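Local coordinates for protein 8-amino-8-demethylriboflavin N,N-dimethyltransferase (Streptomyces davawensis, PDB 4D7K) that transfers two methyl groups from S-adenosyl-L-methionine to 8-amino-8-demethyl-D-riboflavin, the last two steps in making the antibiotic roseoflavin, at residues L30-K35 with T105-P111; G72-L76 with A87-D91; F176-F182 with V196-V200; P242-Y248 with I269-M273; R280-S286 with W337-R343. One frame throughout, in Å; residues are numbered along the deposited sequence.

Contact 1 of 5, residues L30-K35 with T105-P111; sequences LYAVAK and TTFFAEP
The ring of Y31 has A109 O over one face, 3.6 Å above its plane and toward the rim, and the aliphatic CG of K35, one helical turn on, over the opposite face. At the ring's edge, in its plane, sit T106 CA and the carboxylate carbon of E110. With CG anti to the backbone N (chi1 171°), the ring leans out from helix 13-35 across the backbone of T106-E110, where A109 CB closes to 3.5 Å from Y31 CD1. The carboxylate of E110 is turned almost perpendicular to the ring, 87° between planes. Y31 OH donates to E110 OE1 over 2.8 Å, coming from well above the carboxylate plane. The other oxygen, E110 OE2, takes K35 NZ on its syn lone pair, also at 2.8 Å, in a salt bridge that the doubly bent lysine chain reaches by folding back alongside the tyrosine. One carboxylate is thus held by a hydroxyl and an ammonium, while K35 NZ also pairs with E150 and E154 of helix 149-165, a concentration of charge that probably keeps the lysine protonated. Toward L30, A34 CB meets T106 CG2 at 3.6 Å and L30 CB meets T105 CG2. L30 and T105 also pack on L17 of the second subunit, which puts the apolar side of the contact at the dimer interface; helix 13-35 belongs to the O-methyltransferase dimerisation domain.

Contact 2 of 5, residues G72-L76 with A87-D91; sequences GADAL and APMGD
A Schellman motif ends helix 60-72, with D74 at positive phi as its C-prime residue, and the backbone just beyond it meets the short helical turn that starts at P88. The central bond is A87 N to A75 O, 3.1 Å, bent to 142° at the hydrogen and arriving from above the carbonyl plane. The same oxygen of A75 has G90 CA at 3.2 Å in a CA-H...O contact, so the turn lies with its backbone directly against the carbonyl of A75. One step back, D74 O accepts from a water at 2.7 Å, and that water in turn accepts from M89 N at 2.9 Å, bridging the two backbones. M89 reaches across beside them: with CG anti to the backbone N (chi1 -160°) and a bend only at the last torsion, its CE lands 3.3 Å from A73 O and 4.0 Å from A75 CB. L30 of helix 13-35 touches both A75 and M89, and L17 of the second subunit also packs on M89. The two segments bracket the hairpin of strands 76-79 and 83-86, an arrangement consistent with the wing of a winged-helix dimerisation domain.

Contact 3 of 5, residues F176-F182 with V196-V200; sequences FGRFTRF and VLTAV
V196 points CG1 anti to its own backbone N (chi1 -180°), while F182 keeps CG beside its backbone N (chi1 -59°), and these two settings bring the methyl over the phenyl ring. V196 CG1 stands 3.7 Å from the centroid of the F182 ring, 21° off the normal, a CH-pi contact over the face. V196 CG1 is closest to F182 CE2 and CZ, both at 3.5 Å, so the methyl is displaced toward the far end of the ring. The same V196 CG1 also meets F176 CB at 3.9 Å, which wedges it between two aromatic residues. V200, just past the end of helix 191-199, presents mainly CG2, which lies 3.7 Å from G177 CA and 4.2 Å from F182 CZ, close against the short 3-10 turn at F176 and G177. L197 CD1 approaches the ring obliquely, 4.1 Å from F182 CD1, the two side chains running past one another in opposite directions. No hydrogen bond crosses between the segments; the contact is held by apolar packing, partly against the backbone of F176 and G177. L171 of helix 167-171 packs on both F176 and V196, and F182 touches A247 of strand 247-251. F182 also bonds through its backbone to T204 and V206, so helix 191-199 is laid on strand 181-185 within the beta-alpha-beta unit that continues into strand 204-209.

Contact 4 of 5, residues P242-Y248 with I269-M273; sequences PTGCDAY and IRQAM
This contact belongs to the beta-alpha-beta unit of strand 247-251, helix 259-270 and strand 280-285 in the Rossmann-like methyltransferase domain, and it packs the start of strand 247-251 and the loop before it against I269-M273, the last part of the helix and the residues after it. Y248 carries it. I269 CG2 makes an off-centre CH-pi contact, 4.3 Å from the centroid of the Y248 ring, and M273 CG lies 3.5 Å from Y248 CE1. The sulfur of M273 is an oblique Met-aromatic neighbour, its SD 5.2 Å from the Y248 centroid. Both side chains run past the tyrosine in the direction opposite to its own. P242 O meets the ring edge in plane, with Y248 OH 2.9 Å away, and A272 O is 3.0 Å from the same hydroxyl; the two carbonyls share its neighbourhood. A272 CB tucks in beside them, 3.6 Å from Y248 OH. The loop before the strand adds one long, weak but straight hydrogen bond: G244 N to A272 O, 3.4 Å and 167° at the hydrogen.

Contact 5 of 5, residues R280-S286 with W337-R343; sequences RLLILDS and WAVIECR
I283 and I340 face each other, CB to CB 3.9 Å, in an antiparallel strand pair of the seven-stranded Rossmann-like methyltransferase sheet, where strand 337-344 is characteristically the reversed neighbour of strand 280-285. L281 and C342 share their face, and W316 of helix 313-322 covers both isoleucines. On the other face L284 and V339 lie side by side and point the same way, L284 CD1 to V339 CG2 4.2 Å, as do L282 and E341. Backbone bonds couple I283 with I340 in both directions, 2.9 Å from I283 N to I340 O and 2.8 Å from I340 N to I283 O. At the far end W337 turns its ring edge toward S286, with W337 CE3 3.6 Å from S286 N. At the R280 end, R343 CG lies over one face of the guanidinium, 3.4 Å from R280 NH1. R280 and E341 form a salt bridge with guanidinium and carboxylate nearly coplanar, 25° apart: E341 OE2, which R178 also grips, receives R280 NE through its anti lone pair at 2.9 Å.

From the N terminus, contact 1 closes the first and longest loop, bringing helix 13-35 to helix 102-107 and the residues after it, and contact 2 is nested inside it, closing the short hairpin. The two touch through helix 13-35, and both reach the second subunit. The remaining contacts follow in series, with none crossing, in the methyltransferase domain: contact 3 closes a strand-to-helix step, contact 4 another, and contact 5 a wider return from strand 280-285 to strand 337-344. These three lie about 15 Å apart, centre to centre, on one sheet: D246 takes T180 N, F176 packs on L282 and F179 on R280, and Y248 pairs through its backbone with R280 and L282.

Contact 1 of 5, residues L30-K35 with T105-P111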
# COMPACT_ATOMS: atom_id res chain seq x y z
N LEU A 30 -0.47 -2.44 9.87
CA LEU A 30 0.60 -3.34 10.28
C LEU A 30 1.81 -2.56 10.80
O LEU A 30 2.51 -3.01 11.71
CB LEU A 30 1.00 -4.24 9.12
CG LEU A 30 -0.10 -5.15 8.56
CD1 LEU A 30 0.39 -5.86 7.32
CD2 LEU A 30 -0.52 -6.15 9.61
N TYR A 31 2.05 -1.38 10.22
CA TYR A 31 3.11 -0.50 10.68
C TYR A 31 2.86 -0.06 12.13
O TYR A 31 3.72 -0.21 12.99
CB TYR A 31 3.23 0.72 9.77
CG TYR A 31 4.17 1.80 10.29
CD1 TYR A 31 5.55 1.66 10.18
CD2 TYR A 31 3.67 2.94 10.90
CE1 TYR A 31 6.41 2.64 10.65
CE2 TYR A 31 4.53 3.93 11.38
CZ TYR A 31 5.89 3.77 11.26
OH TYR A 31 6.74 4.74 11.73
N ALA A 32 1.66 0.46 12.37
CA ALA A 32 1.32 1.00 13.68
C ALA A 32 1.33 -0.10 14.73
O ALA A 32 1.77 0.11 15.86
CB ALA A 32 -0.03 1.70 13.64
N VAL A 33 0.85 -1.28 14.35
CA VAL A 33 0.85 -2.44 15.24
C VAL A 33 2.27 -2.81 15.65
O VAL A 33 2.56 -3.06 16.82
CB VAL A 33 0.14 -3.65 14.59
CG1 VAL A 33 0.57 -4.95 15.26
CG2 VAL A 33 -1.38 -3.48 14.62
N ALA A 34 3.17 -2.84 14.67
CA ALA A 34 4.55 -3.20 14.94
C ALA A 34 5.27 -2.12 15.76
O ALA A 34 6.03 -2.45 16.67
CB ALA A 34 5.29 -3.45 13.63
N LYS A 35 5.02 -0.85 15.46
CA LYS A 35 5.68 0.25 16.17
C LYS A 35 5.26 0.31 17.64
O LYS A 35 6.01 0.75 18.49
CB LYS A 35 5.39 1.60 15.50
CG LYS A 35 5.91 1.73 14.07
CD LYS A 35 7.41 1.56 13.98
CE LYS A 35 8.14 2.71 14.65
NZ LYS A 35 9.60 2.61 14.40
N THR A 105 8.28 -4.53 7.05
CA THR A 105 6.93 -4.04 7.28
C THR A 105 6.96 -2.66 7.95
O THR A 105 6.04 -1.86 7.76
CB THR A 105 6.13 -5.05 8.14
OG1 THR A 105 6.16 -6.33 7.49
CG2 THR A 105 4.68 -4.62 8.29
N THR A 106 8.02 -2.36 8.69
CA THR A 106 8.15 -1.06 9.35
C THR A 106 8.96 -0.03 8.55
O THR A 106 8.61 1.14 8.52
CB THR A 106 8.79 -1.19 10.74
OG1 THR A 106 10.04 -1.89 10.64
CG2 THR A 106 7.87 -1.94 11.69
N PHE A 107 10.05 -0.47 7.91
CA PHE A 107 10.97 0.47 7.26
C PHE A 107 10.31 1.30 6.16
O PHE A 107 10.45 2.52 6.13
CB PHE A 107 12.18 -0.25 6.67
CG PHE A 107 13.08 0.65 5.87
CD1 PHE A 107 13.92 1.55 6.50
CD2 PHE A 107 13.05 0.63 4.48
CE1 PHE A 107 14.74 2.40 5.76
CE2 PHE A 107 13.87 1.48 3.74
CZ PHE A 107 14.71 2.36 4.38
N PHE A 108 9.59 0.63 5.26
CA PHE A 108 9.02 1.29 4.09
C PHE A 108 7.80 2.13 4.42
O PHE A 108 7.19 2.73 3.53
CB PHE A 108 8.68 0.24 3.02
CG PHE A 108 9.88 -0.45 2.46
CD1 PHE A 108 10.63 0.13 1.45
CD2 PHE A 108 10.30 -1.66 2.98
CE1 PHE A 108 11.75 -0.49 0.95
CE2 PHE A 108 11.43 -2.29 2.49
CZ PHE A 108 12.15 -1.70 1.47
N ALA A 109 7.44 2.19 5.70
CA ALA A 109 6.30 2.99 6.13
C ALA A 109 6.73 4.04 7.13
O ALA A 109 5.90 4.77 7.67
CB ALA A 109 5.22 2.11 6.71
N GLU A 110 8.03 4.12 7.38
CA GLU A 110 8.57 5.18 8.22
C GLU A 110 8.34 6.51 7.51
O GLU A 110 8.44 6.58 6.28
CB GLU A 110 10.05 4.96 8.51
CG GLU A 110 10.35 3.75 9.40
CD GLU A 110 9.95 3.96 10.85
OE1 GLU A 110 9.49 5.07 11.19
OE2 GLU A 110 10.11 3.02 11.65
N PRO A 111 8.03 7.57 8.27
CA PRO A 111 7.72 8.90 7.72
C PRO A 111 8.79 9.42 6.76
O PRO A 111 8.44 9.89 5.67
CB PRO A 111 7.62 9.79 8.97
CG PRO A 111 8.28 9.01 10.07
CD PRO A 111 7.99 7.58 9.74

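Contact 2 of 5, residues G72-L76 with A87-D91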
# COMPACT_ATOMS: atom_id res chain seq x y z
N GLY A 72 -9.17 -7.70 11.33
CA GLY A 72 -9.77 -7.76 10.01
C GLY A 72 -8.76 -8.12 8.93
O GLY A 72 -9.08 -8.81 7.96
N ALA A 73 -7.53 -7.65 9.10
CA ALA A 73 -6.46 -7.91 8.14
C ALA A 73 -5.74 -9.23 8.43
O ALA A 73 -4.74 -9.53 7.79
CB ALA A 73 -5.47 -6.77 8.15
N ASP A 74 -6.26 -9.99 9.40
CA ASP A 74 -5.73 -11.31 9.76
C ASP A 74 -4.33 -11.29 10.37
O ASP A 74 -3.57 -12.24 10.21
CB ASP A 74 -5.73 -12.25 8.55
CG ASP A 74 -7.11 -12.80 8.23
OD1 ASP A 74 -7.49 -13.83 8.84
OD2 ASP A 74 -7.80 -12.21 7.37
N ALA A 75 -3.99 -10.21 11.07
CA ALA A 75 -2.73 -10.15 11.80
C ALA A 75 -2.92 -10.56 13.26
O ALA A 75 -2.05 -11.20 13.85
CB ALA A 75 -2.13 -8.76 11.70
N LEU A 76 -4.06 -10.18 13.83
CA LEU A 76 -4.43 -10.59 15.18
C LEU A 76 -5.75 -11.37 15.13
O LEU A 76 -6.35 -11.51 14.07
CB LEU A 76 -4.58 -9.38 16.10
CG LEU A 76 -3.45 -8.36 16.27
CD1 LEU A 76 -3.92 -7.23 17.17
CD2 LEU A 76 -2.21 -8.98 16.85
N ALA A 87 -2.47 -13.84 15.48
CA ALA A 87 -2.71 -14.70 14.32
C ALA A 87 -1.34 -14.98 13.69
O ALA A 87 -0.37 -14.29 14.01
CB ALA A 87 -3.66 -14.03 13.32
N PRO A 88 -1.24 -15.99 12.80
CA PRO A 88 0.07 -16.31 12.19
C PRO A 88 0.83 -15.13 11.58
O PRO A 88 2.05 -15.05 11.74
CB PRO A 88 -0.31 -17.32 11.11
CG PRO A 88 -1.50 -18.03 11.67
CD PRO A 88 -2.27 -16.97 12.43
N MET A 89 0.14 -14.22 10.89
CA MET A 89 0.82 -13.12 10.22
C MET A 89 1.39 -12.12 11.23
O MET A 89 2.48 -11.58 11.03
CB MET A 89 -0.15 -12.41 9.25
CG MET A 89 0.54 -11.58 8.19
SD MET A 89 -0.60 -10.93 6.93
CE MET A 89 -1.45 -9.68 7.88
N GLY A 90 0.66 -11.88 12.32
CA GLY A 90 1.15 -11.00 13.37
C GLY A 90 2.36 -11.57 14.09
O GLY A 90 3.22 -10.83 14.57
N ASP A 91 2.42 -12.89 14.16
CA ASP A 91 3.53 -13.59 14.79
C ASP A 91 4.86 -13.25 14.11
O ASP A 91 5.89 -13.12 14.76
CB ASP A 91 3.28 -15.10 14.77
CG ASP A 91 4.17 -15.86 15.75
OD1 ASP A 91 4.38 -15.37 16.88
OD2 ASP A 91 4.67 -16.94 15.38
O HOH W 1 -2.46 -14.70 9.80

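Contact 3 of 5, residues F176-F182 with V196-V200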
# COMPACT_ATOMS: atom_id res chain seq x y z
N PHE A 176 24.78 -24.56 -8.63
CA PHE A 176 25.94 -24.25 -7.81
C PHE A 176 26.73 -25.51 -7.46
O PHE A 176 27.91 -25.44 -7.14
CB PHE A 176 25.52 -23.54 -6.53
CG PHE A 176 24.97 -22.16 -6.76
CD1 PHE A 176 25.82 -21.09 -6.96
CD2 PHE A 176 23.60 -21.94 -6.77
CE1 PHE A 176 25.32 -19.82 -7.17
CE2 PHE A 176 23.09 -20.68 -6.98
CZ PHE A 176 23.95 -19.61 -7.18
N GLY A 177 26.07 -26.66 -7.55
CA GLY A 177 26.68 -27.93 -7.19
C GLY A 177 27.83 -28.39 -8.07
O GLY A 177 28.47 -29.40 -7.78
N ARG A 178 28.11 -27.66 -9.15
CA ARG A 178 29.21 -28.02 -10.03
C ARG A 178 30.46 -27.19 -9.74
O ARG A 178 31.41 -27.19 -10.52
CB ARG A 178 28.80 -27.89 -11.50
CG ARG A 178 28.50 -26.47 -11.99
CD ARG A 178 27.92 -26.52 -13.41
NE ARG A 178 27.81 -25.21 -14.04
CZ ARG A 178 28.74 -24.69 -14.84
NH1 ARG A 178 29.85 -25.37 -15.10
NH2 ARG A 178 28.56 -23.49 -15.38
N PHE A 179 30.45 -26.48 -8.61
CA PHE A 179 31.62 -25.75 -8.15
C PHE A 179 32.02 -26.23 -6.76
O PHE A 179 31.17 -26.70 -6.00
CB PHE A 179 31.37 -24.24 -8.15
CG PHE A 179 30.97 -23.70 -9.49
CD1 PHE A 179 31.91 -23.52 -10.49
CD2 PHE A 179 29.65 -23.37 -9.76
CE1 PHE A 179 31.55 -23.03 -11.73
CE2 PHE A 179 29.28 -22.87 -10.99
CZ PHE A 179 30.23 -22.70 -11.98
N THR A 180 33.30 -26.12 -6.44
CA THR A 180 33.81 -26.67 -5.18
C THR A 180 34.43 -25.62 -4.27
O THR A 180 34.74 -25.91 -3.11
CB THR A 180 34.85 -27.77 -5.43
OG1 THR A 180 35.46 -28.13 -4.19
CG2 THR A 180 35.92 -27.28 -6.39
N ARG A 181 34.63 -24.42 -4.79
CA ARG A 181 35.20 -23.35 -3.98
C ARG A 181 34.58 -21.99 -4.34
O ARG A 181 34.79 -21.46 -5.43
CB ARG A 181 36.72 -23.29 -4.13
CG ARG A 181 37.38 -22.42 -3.08
CD ARG A 181 38.89 -22.43 -3.22
NE ARG A 181 39.51 -21.53 -2.24
CZ ARG A 181 40.78 -21.13 -2.29
NH1 ARG A 181 41.57 -21.53 -3.28
NH2 ARG A 181 41.25 -20.31 -1.36
N PHE A 182 33.82 -21.44 -3.40
CA PHE A 182 33.09 -20.21 -3.63
C PHE A 182 33.80 -19.00 -3.04
O PHE A 182 34.41 -19.08 -1.97
CB PHE A 182 31.68 -20.33 -3.06
CG PHE A 182 30.88 -21.46 -3.63
CD1 PHE A 182 30.95 -22.72 -3.07
CD2 PHE A 182 30.08 -21.26 -4.74
CE1 PHE A 182 30.22 -23.77 -3.60
CE2 PHE A 182 29.35 -22.30 -5.28
CZ PHE A 182 29.42 -23.56 -4.71
N VAL A 196 24.48 -21.64 0.03
CA VAL A 196 25.11 -22.40 -1.04
C VAL A 196 25.91 -23.58 -0.49
O VAL A 196 25.86 -24.68 -1.05
CB VAL A 196 26.04 -21.51 -1.89
CG1 VAL A 196 26.69 -22.31 -2.99
CG2 VAL A 196 25.27 -20.34 -2.47
N LEU A 197 26.64 -23.36 0.60
CA LEU A 197 27.43 -24.42 1.21
C LEU A 197 26.57 -25.53 1.81
O LEU A 197 27.02 -26.67 1.97
CB LEU A 197 28.36 -23.85 2.29
CG LEU A 197 29.80 -23.57 1.87
CD1 LEU A 197 29.87 -22.45 0.84
CD2 LEU A 197 30.66 -23.23 3.07
N THR A 198 25.32 -25.21 2.13
CA THR A 198 24.39 -26.20 2.65
C THR A 198 23.80 -27.01 1.50
O THR A 198 23.44 -28.17 1.67
CB THR A 198 23.25 -25.55 3.47
OG1 THR A 198 23.81 -24.63 4.42
CG2 THR A 198 22.44 -26.61 4.20
N ALA A 199 23.73 -26.39 0.33
CA ALA A 199 23.21 -27.06 -0.86
C ALA A 199 24.29 -27.90 -1.54
O ALA A 199 23.98 -28.87 -2.24
CB ALA A 199 22.65 -26.04 -1.83
N VAL A 200 25.55 -27.53 -1.33
CA VAL A 200 26.67 -28.30 -1.84
C VAL A 200 27.47 -28.84 -0.65
O VAL A 200 28.35 -28.16 -0.14
CB VAL A 200 27.60 -27.46 -2.75
CG1 VAL A 200 28.57 -28.36 -3.49
CG2 VAL A 200 26.78 -26.65 -3.74

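Contact 4 of 5, residues P242-Y248 with I269-M273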
# COMPACT_ATOMS: atom_id res chain seq x y z
N PRO A 242 40.85 -13.70 -2.89
CA PRO A 242 41.42 -15.04 -2.87
C PRO A 242 41.72 -15.56 -4.27
O PRO A 242 41.06 -15.15 -5.23
CB PRO A 242 40.33 -15.88 -2.19
CG PRO A 242 39.07 -15.16 -2.52
CD PRO A 242 39.42 -13.70 -2.52
N THR A 243 42.70 -16.44 -4.38
CA THR A 243 43.11 -16.98 -5.67
C THR A 243 42.89 -18.49 -5.73
O THR A 243 43.19 -19.20 -4.76
CB THR A 243 44.59 -16.66 -5.97
OG1 THR A 243 44.79 -15.24 -5.95
CG2 THR A 243 45.02 -17.21 -7.33
N GLY A 244 42.37 -18.98 -6.85
CA GLY A 244 42.19 -20.41 -7.04
C GLY A 244 40.76 -20.87 -6.84
O GLY A 244 40.48 -22.07 -6.82
N CYS A 245 39.84 -19.92 -6.68
CA CYS A 245 38.43 -20.25 -6.56
C CYS A 245 37.83 -20.47 -7.94
O CYS A 245 38.18 -19.78 -8.89
CB CYS A 245 37.69 -19.15 -5.80
SG CYS A 245 38.23 -18.93 -4.09
N ASP A 246 36.93 -21.45 -8.05
CA ASP A 246 36.33 -21.76 -9.34
C ASP A 246 34.95 -21.13 -9.48
O ASP A 246 34.27 -21.31 -10.49
CB ASP A 246 36.25 -23.28 -9.54
CG ASP A 246 35.55 -23.99 -8.40
OD1 ASP A 246 35.57 -23.47 -7.27
OD2 ASP A 246 34.98 -25.07 -8.64
N ALA A 247 34.54 -20.37 -8.46
CA ALA A 247 33.29 -19.63 -8.52
C ALA A 247 33.40 -18.33 -7.73
O ALA A 247 33.64 -18.34 -6.53
CB ALA A 247 32.14 -20.48 -7.99
N TYR A 248 33.23 -17.21 -8.43
CA TYR A 248 33.24 -15.90 -7.80
C TYR A 248 31.85 -15.27 -7.87
O TYR A 248 31.23 -15.25 -8.94
CB TYR A 248 34.27 -14.98 -8.46
CG TYR A 248 35.69 -15.38 -8.18
CD1 TYR A 248 36.28 -16.44 -8.86
CD2 TYR A 248 36.45 -14.69 -7.24
CE1 TYR A 248 37.59 -16.80 -8.60
CE2 TYR A 248 37.76 -15.05 -6.98
CZ TYR A 248 38.33 -16.11 -7.66
OH TYR A 248 39.63 -16.47 -7.41
N ILE A 269 39.31 -9.63 -10.40
CA ILE A 269 38.70 -10.95 -10.28
C ILE A 269 39.19 -11.84 -11.41
O ILE A 269 39.53 -13.01 -11.19
CB ILE A 269 37.16 -10.86 -10.30
CG1 ILE A 269 36.65 -10.07 -9.09
CG2 ILE A 269 36.54 -12.25 -10.33
CD1 ILE A 269 35.16 -9.82 -9.11
N ARG A 270 39.25 -11.28 -12.61
CA ARG A 270 39.63 -12.02 -13.80
C ARG A 270 41.00 -12.70 -13.68
O ARG A 270 41.18 -13.83 -14.13
CB ARG A 270 39.63 -11.10 -15.02
CG ARG A 270 40.08 -11.76 -16.31
CD ARG A 270 39.18 -12.92 -16.69
NE ARG A 270 39.70 -13.63 -17.86
CZ ARG A 270 40.53 -14.67 -17.80
NH1 ARG A 270 40.92 -15.14 -16.62
NH2 ARG A 270 40.96 -15.24 -18.91
N GLN A 271 41.96 -12.01 -13.08
CA GLN A 271 43.31 -12.56 -12.96
C GLN A 271 43.45 -13.46 -11.73
O GLN A 271 44.48 -14.11 -11.56
CB GLN A 271 44.35 -11.43 -12.92
CG GLN A 271 44.13 -10.39 -11.83
CD GLN A 271 45.12 -9.24 -11.92
OE1 GLN A 271 45.18 -8.39 -11.03
NE2 GLN A 271 45.90 -9.22 -13.00
N ALA A 272 42.42 -13.49 -10.89
CA ALA A 272 42.42 -14.36 -9.72
C ALA A 272 41.81 -15.73 -10.04
O ALA A 272 41.95 -16.68 -9.27
CB ALA A 272 41.66 -13.70 -8.57
N MET A 273 41.14 -15.82 -11.19
CA MET A 273 40.48 -17.05 -11.60
C MET A 273 41.44 -18.00 -12.30
O MET A 273 41.16 -19.19 -12.42
CB MET A 273 39.30 -16.73 -12.53
CG MET A 273 38.23 -15.86 -11.91
SD MET A 273 36.90 -15.50 -13.06
CE MET A 273 36.45 -17.15 -13.59

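Contact 5 of 5, residues R280-S286 with W337-R343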
# COMPACT_ATOMS: atom_id res chain seq x y z
N ARG A 280 34.00 -19.79 -13.01
CA ARG A 280 33.00 -18.81 -13.40
C ARG A 280 32.93 -17.61 -12.45
O ARG A 280 33.23 -17.72 -11.26
CB ARG A 280 31.61 -19.45 -13.47
CG ARG A 280 31.46 -20.50 -14.56
CD ARG A 280 31.43 -19.87 -15.94
NE ARG A 280 31.18 -20.86 -16.98
CZ ARG A 280 32.13 -21.51 -17.66
NH1 ARG A 280 33.41 -21.26 -17.41
NH2 ARG A 280 31.80 -22.39 -18.58
N LEU A 281 32.54 -16.48 -13.01
CA LEU A 281 32.11 -15.33 -12.23
C LEU A 281 30.59 -15.25 -12.32
O LEU A 281 30.04 -15.11 -13.41
CB LEU A 281 32.75 -14.04 -12.74
CG LEU A 281 32.19 -12.72 -12.20
CD1 LEU A 281 32.28 -12.65 -10.68
CD2 LEU A 281 32.91 -11.54 -12.83
N LEU A 282 29.91 -15.38 -11.19
CA LEU A 282 28.45 -15.35 -11.16
C LEU A 282 27.96 -14.03 -10.58
O LEU A 282 28.17 -13.75 -9.40
CB LEU A 282 27.89 -16.53 -10.36
CG LEU A 282 28.49 -17.91 -10.65
CD1 LEU A 282 27.90 -18.94 -9.71
CD2 LEU A 282 28.30 -18.31 -12.11
N ILE A 283 27.30 -13.22 -11.40
CA ILE A 283 26.78 -11.95 -10.93
C ILE A 283 25.28 -12.05 -10.69
O ILE A 283 24.50 -12.32 -11.60
CB ILE A 283 27.07 -10.81 -11.91
CG1 ILE A 283 28.57 -10.72 -12.18
CG2 ILE A 283 26.57 -9.48 -11.35
CD1 ILE A 283 28.97 -9.57 -13.09
N LEU A 284 24.88 -11.83 -9.44
CA LEU A 284 23.49 -11.93 -9.05
C LEU A 284 22.87 -10.53 -9.02
O LEU A 284 23.30 -9.67 -8.25
CB LEU A 284 23.36 -12.62 -7.68
CG LEU A 284 23.42 -14.15 -7.62
CD1 LEU A 284 24.68 -14.72 -8.25
CD2 LEU A 284 23.31 -14.62 -6.18
N ASP A 285 21.87 -10.31 -9.86
CA ASP A 285 21.27 -8.99 -9.99
C ASP A 285 19.94 -9.07 -10.73
O ASP A 285 19.56 -10.12 -11.24
CB ASP A 285 22.23 -8.04 -10.72
CG ASP A 285 21.97 -6.58 -10.40
OD1 ASP A 285 20.94 -6.26 -9.76
OD2 ASP A 285 22.80 -5.73 -10.80
N SER A 286 19.24 -7.94 -10.78
CA SER A 286 18.08 -7.80 -11.65
C SER A 286 18.56 -7.18 -12.97
O SER A 286 19.25 -6.17 -12.97
CB SER A 286 17.01 -6.94 -11.00
OG SER A 286 15.87 -6.82 -11.84
N TRP A 337 15.20 -11.63 -9.86
CA TRP A 337 16.64 -11.75 -9.93
C TRP A 337 17.09 -12.72 -11.01
O TRP A 337 16.29 -13.49 -11.55
CB TRP A 337 17.20 -12.18 -8.58
CG TRP A 337 16.63 -11.39 -7.44
CD1 TRP A 337 15.77 -11.84 -6.48
CD2 TRP A 337 16.86 -10.01 -7.15
NE1 TRP A 337 15.45 -10.83 -5.61
CE2 TRP A 337 16.11 -9.69 -6.00
CE3 TRP A 337 17.63 -9.01 -7.76
CZ2 TRP A 337 16.11 -8.41 -5.44
CZ3 TRP A 337 17.62 -7.74 -7.20
CH2 TRP A 337 16.87 -7.45 -6.05
N ALA A 338 18.38 -12.67 -11.32
CA ALA A 338 18.95 -13.55 -12.33
C ALA A 338 20.39 -13.87 -11.97
O ALA A 338 21.05 -13.09 -11.27
CB ALA A 338 18.87 -12.90 -13.70
N VAL A 339 20.88 -15.01 -12.44
CA VAL A 339 22.29 -15.33 -12.28
C VAL A 339 23.01 -15.12 -13.60
O VAL A 339 22.80 -15.86 -14.56
CB VAL A 339 22.50 -16.76 -11.80
CG1 VAL A 339 23.98 -17.09 -11.75
CG2 VAL A 339 21.87 -16.95 -10.43
N ILE A 340 23.85 -14.09 -13.65
CA ILE A 340 24.66 -13.82 -14.83
C ILE A 340 25.91 -14.69 -14.78
O ILE A 340 26.81 -14.44 -13.99
CB ILE A 340 25.07 -12.34 -14.92
CG1 ILE A 340 23.84 -11.44 -14.86
CG2 ILE A 340 25.85 -12.08 -16.21
CD1 ILE A 340 24.16 -9.95 -14.93
N GLU A 341 25.96 -15.71 -15.62
CA GLU A 341 27.12 -16.60 -15.65
C GLU A 341 28.17 -16.06 -16.61
O GLU A 341 27.93 -15.93 -17.81
CB GLU A 341 26.70 -18.01 -16.05
CG GLU A 341 27.83 -19.02 -15.99
CD GLU A 341 27.44 -20.36 -16.57
OE1 GLU A 341 26.23 -20.58 -16.80
OE2 GLU A 341 28.34 -21.20 -16.81
N CYS A 342 29.35 -15.75 -16.08
CA CYS A 342 30.43 -15.16 -16.88
C CYS A 342 31.66 -16.05 -16.94
O CYS A 342 32.03 -16.69 -15.95
CB CYS A 342 30.82 -13.79 -16.32
SG CYS A 342 29.46 -12.62 -16.19
N ARG A 343 32.31 -16.06 -18.09
CA ARG A 343 33.47 -16.90 -18.31
C ARG A 343 34.66 -16.06 -18.75
O ARG A 343 34.50 -15.07 -19.47
CB ARG A 343 33.16 -17.97 -19.35
CG ARG A 343 34.30 -18.92 -19.69
CD ARG A 343 33.86 -19.89 -20.77
NE ARG A 343 33.11 -19.20 -21.82
CZ ARG A 343 32.29 -19.80 -22.67
NH1 ARG A 343 32.09 -21.11 -22.60
NH2 ARG A 343 31.66 -19.09 -23.59